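Local coordinates for 3'-5' exonuclease crn-4 (Caenorhabditis elegans, PDB 5DK5), which degrades RNA and DNA from the 3' end as a metal-dependent DEDDh-family exonuclease and takes part in apoptotic DNA degradation, at residues 215-220 against 269-274. Numbering follows the deposited sequence.
Sequences NELLTC and VCRYCR. With ZN (zinc ion), chain I.
Cys220, just past the end of strand 216-219, meets Cys270 and Cys273 through a shared zinc ion. Cysteine suits all three places because its thiolate is a compact, polarisable anion that binds zinc strongly. In Cys270, CB carries the sulfur toward the metal, and the chi1 of 171°, with SG anti to the backbone N, lets SG bind zinc at 2.3 Å while accepting weak hydrogen bonds from the backbone N of Tyr272 and of Cys273, which would temper its negative charge. Cys220 SG and Cys273 SG each lie 2.4 Å from the zinc, and Cys280 supplies the fourth sulfur.

Next to the metal, Thr219 sets its branched side chain against the loop: CB packs on Tyr272 CB, and CG2 touches Arg271 CB at 3.8 Å. Its OG1 forms a hydrogen bond with Thr255 OG1 on the neighbouring strand, so threonine serves both apolar and polar surroundings. Farther along, Leu217 CD1 rests 3.9 Å from Arg271 CG, using the aliphatic part of a chain whose charged end leads away. One water bridges Leu218 O and Arg271 N. The CxxC pair Cys270 and Cys273, with Cys220 and Cys280, forms a Cys4 zinc site, usually structural, tying the 269-274 loop to the sheet.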
loop_
_atom_site.group_PDB
_atom_site.type_symbol
_atom_site.label_atom_id
_atom_site.label_comp_id
_atom_site.label_asym_id
_atom_site.label_seq_id
_atom_site.Cartn_x
_atom_site.Cartn_y
_atom_site.Cartn_z
ATOM N N ASN B 215 -16.274 -23.153 -20.074
ATOM C CA ASN B 215 -15.329 -23.158 -21.189
ATOM C C ASN B 215 -13.874 -23.041 -20.735
ATOM O O ASN B 215 -12.957 -23.078 -21.557
ATOM C CB ASN B 215 -15.660 -22.026 -22.165
ATOM C CG ASN B 215 -15.770 -20.676 -21.482
ATOM O OD1 ASN B 215 -15.468 -20.535 -20.298
ATOM N ND2 ASN B 215 -16.199 -19.671 -22.236
ATOM N N GLU B 216 -13.668 -22.899 -19.429
ATOM C CA GLU B 216 -12.322 -22.839 -18.865
ATOM C C GLU B 216 -12.217 -23.679 -17.598
ATOM O O GLU B 216 -13.121 -23.681 -16.760
ATOM C CB GLU B 216 -11.924 -21.389 -18.570
ATOM C CG GLU B 216 -11.644 -20.566 -19.823
ATOM C CD GLU B 216 -10.970 -19.238 -19.524
ATOM O OE1 GLU B 216 -10.746 -18.930 -18.335
ATOM O OE2 GLU B 216 -10.661 -18.500 -20.483
ATOM N N LEU B 217 -11.102 -24.397 -17.481
ATOM C CA LEU B 217 -10.819 -25.238 -16.325
ATOM C C LEU B 217 -9.441 -24.902 -15.769
ATOM O O LEU B 217 -8.564 -24.452 -16.506
ATOM C CB LEU B 217 -10.876 -26.720 -16.700
ATOM C CG LEU B 217 -12.088 -27.206 -17.497
ATOM C CD1 LEU B 217 -11.808 -28.582 -18.072
ATOM C CD2 LEU B 217 -13.332 -27.233 -16.629
ATOM N N LEU B 218 -9.256 -25.123 -14.471
ATOM C CA LEU B 218 -7.957 -24.940 -13.836
ATOM C C LEU B 218 -7.314 -26.292 -13.545
ATOM O O LEU B 218 -7.838 -27.085 -12.760
ATOM C CB LEU B 218 -8.095 -24.127 -12.548
ATOM C CG LEU B 218 -8.582 -22.682 -12.695
ATOM C CD1 LEU B 218 -8.483 -21.963 -11.356
ATOM C CD2 LEU B 218 -7.800 -21.926 -13.766
ATOM N N THR B 219 -6.179 -26.543 -14.194
ATOM C CA THR B 219 -5.455 -27.803 -14.053
ATOM C C THR B 219 -4.078 -27.566 -13.440
ATOM O O THR B 219 -3.600 -26.433 -13.388
ATOM C CB THR B 219 -5.290 -28.511 -15.408
ATOM O OG1 THR B 219 -4.546 -27.674 -16.302
ATOM C CG2 THR B 219 -6.649 -28.826 -16.019
ATOM N N CYS B 220 -3.440 -28.646 -12.999
ATOM C CA CYS B 220 -2.199 -28.554 -12.235
ATOM C C CYS B 220 -0.942 -28.481 -13.099
ATOM O O CYS B 220 0.133 -28.147 -12.602
ATOM C CB CYS B 220 -2.079 -29.754 -11.294
ATOM S SG CYS B 220 -2.068 -31.357 -12.140
ATOM N N VAL B 269 -12.988 -33.100 -10.528
ATOM C CA VAL B 269 -11.779 -33.851 -10.846
ATOM C C VAL B 269 -10.896 -33.045 -11.787
ATOM O O VAL B 269 -11.363 -32.539 -12.808
ATOM C CB VAL B 269 -12.116 -35.205 -11.499
ATOM C CG1 VAL B 269 -10.844 -35.965 -11.847
ATOM C CG2 VAL B 269 -12.999 -36.034 -10.575
ATOM N N CYS B 270 -9.620 -32.925 -11.438
ATOM C CA CYS B 270 -8.671 -32.214 -12.283
ATOM C C CYS B 270 -8.589 -32.896 -13.640
ATOM O O CYS B 270 -8.412 -34.110 -13.725
ATOM C CB CYS B 270 -7.289 -32.158 -11.634
ATOM S SG CYS B 270 -6.012 -31.524 -12.740
ATOM N N ARG B 271 -8.726 -32.109 -14.699
ATOM C CA ARG B 271 -8.751 -32.649 -16.051
ATOM C C ARG B 271 -7.415 -33.284 -16.430
ATOM O O ARG B 271 -7.375 -34.227 -17.220
ATOM C CB ARG B 271 -9.111 -31.549 -17.053
ATOM C CG ARG B 271 -9.995 -32.008 -18.199
ATOM C CD ARG B 271 -11.337 -32.497 -17.701
ATOM N NE ARG B 271 -11.589 -33.883 -18.093
ATOM C CZ ARG B 271 -12.173 -34.802 -17.328
ATOM N NH1 ARG B 271 -12.575 -34.515 -16.094
ATOM N NH2 ARG B 271 -12.353 -36.028 -17.801
ATOM N N TYR B 272 -6.325 -32.775 -15.861
ATOM C CA TYR B 272 -4.996 -33.257 -16.218
ATOM C C TYR B 272 -4.630 -34.546 -15.481
ATOM O O TYR B 272 -4.496 -35.603 -16.098
ATOM C CB TYR B 272 -3.944 -32.182 -15.932
ATOM C CG TYR B 272 -2.597 -32.503 -16.531
ATOM C CD1 TYR B 272 -1.682 -33.292 -15.849
ATOM C CD2 TYR B 272 -2.244 -32.026 -17.785
ATOM C CE1 TYR B 272 -0.452 -33.594 -16.397
ATOM C CE2 TYR B 272 -1.017 -32.321 -18.340
ATOM C CZ TYR B 272 -0.125 -33.105 -17.643
ATOM O OH TYR B 272 1.101 -33.399 -18.195
ATOM N N CYS B 273 -4.471 -34.456 -14.163
ATOM C CA CYS B 273 -3.986 -35.583 -13.368
ATOM C C CYS B 273 -5.098 -36.565 -13.005
ATOM O O CYS B 273 -4.831 -37.636 -12.461
ATOM C CB CYS B 273 -3.311 -35.076 -12.091
ATOM S SG CYS B 273 -4.428 -34.283 -10.918
ATOM N N ARG B 274 -6.338 -36.189 -13.303
ATOM C CA ARG B 274 -7.495 -37.055 -13.078
ATOM C C ARG B 274 -7.613 -37.498 -11.622
ATOM O O ARG B 274 -8.039 -38.617 -11.335
ATOM C CB ARG B 274 -7.427 -38.277 -14.001
ATOM C CG ARG B 274 -7.627 -37.951 -15.470
ATOM C CD ARG B 274 -9.075 -37.578 -15.761
ATOM N NE ARG B 274 -9.216 -36.860 -17.025
ATOM C CZ ARG B 274 -9.329 -37.441 -18.216
ATOM N NH1 ARG B 274 -9.316 -38.763 -18.330
ATOM N NH2 ARG B 274 -9.454 -36.691 -19.301
HETATM ZN ZN ZN I . -4.225 -31.934 -11.374
HETATM O O HOH W 1 -9.546 -29.264 -13.979
#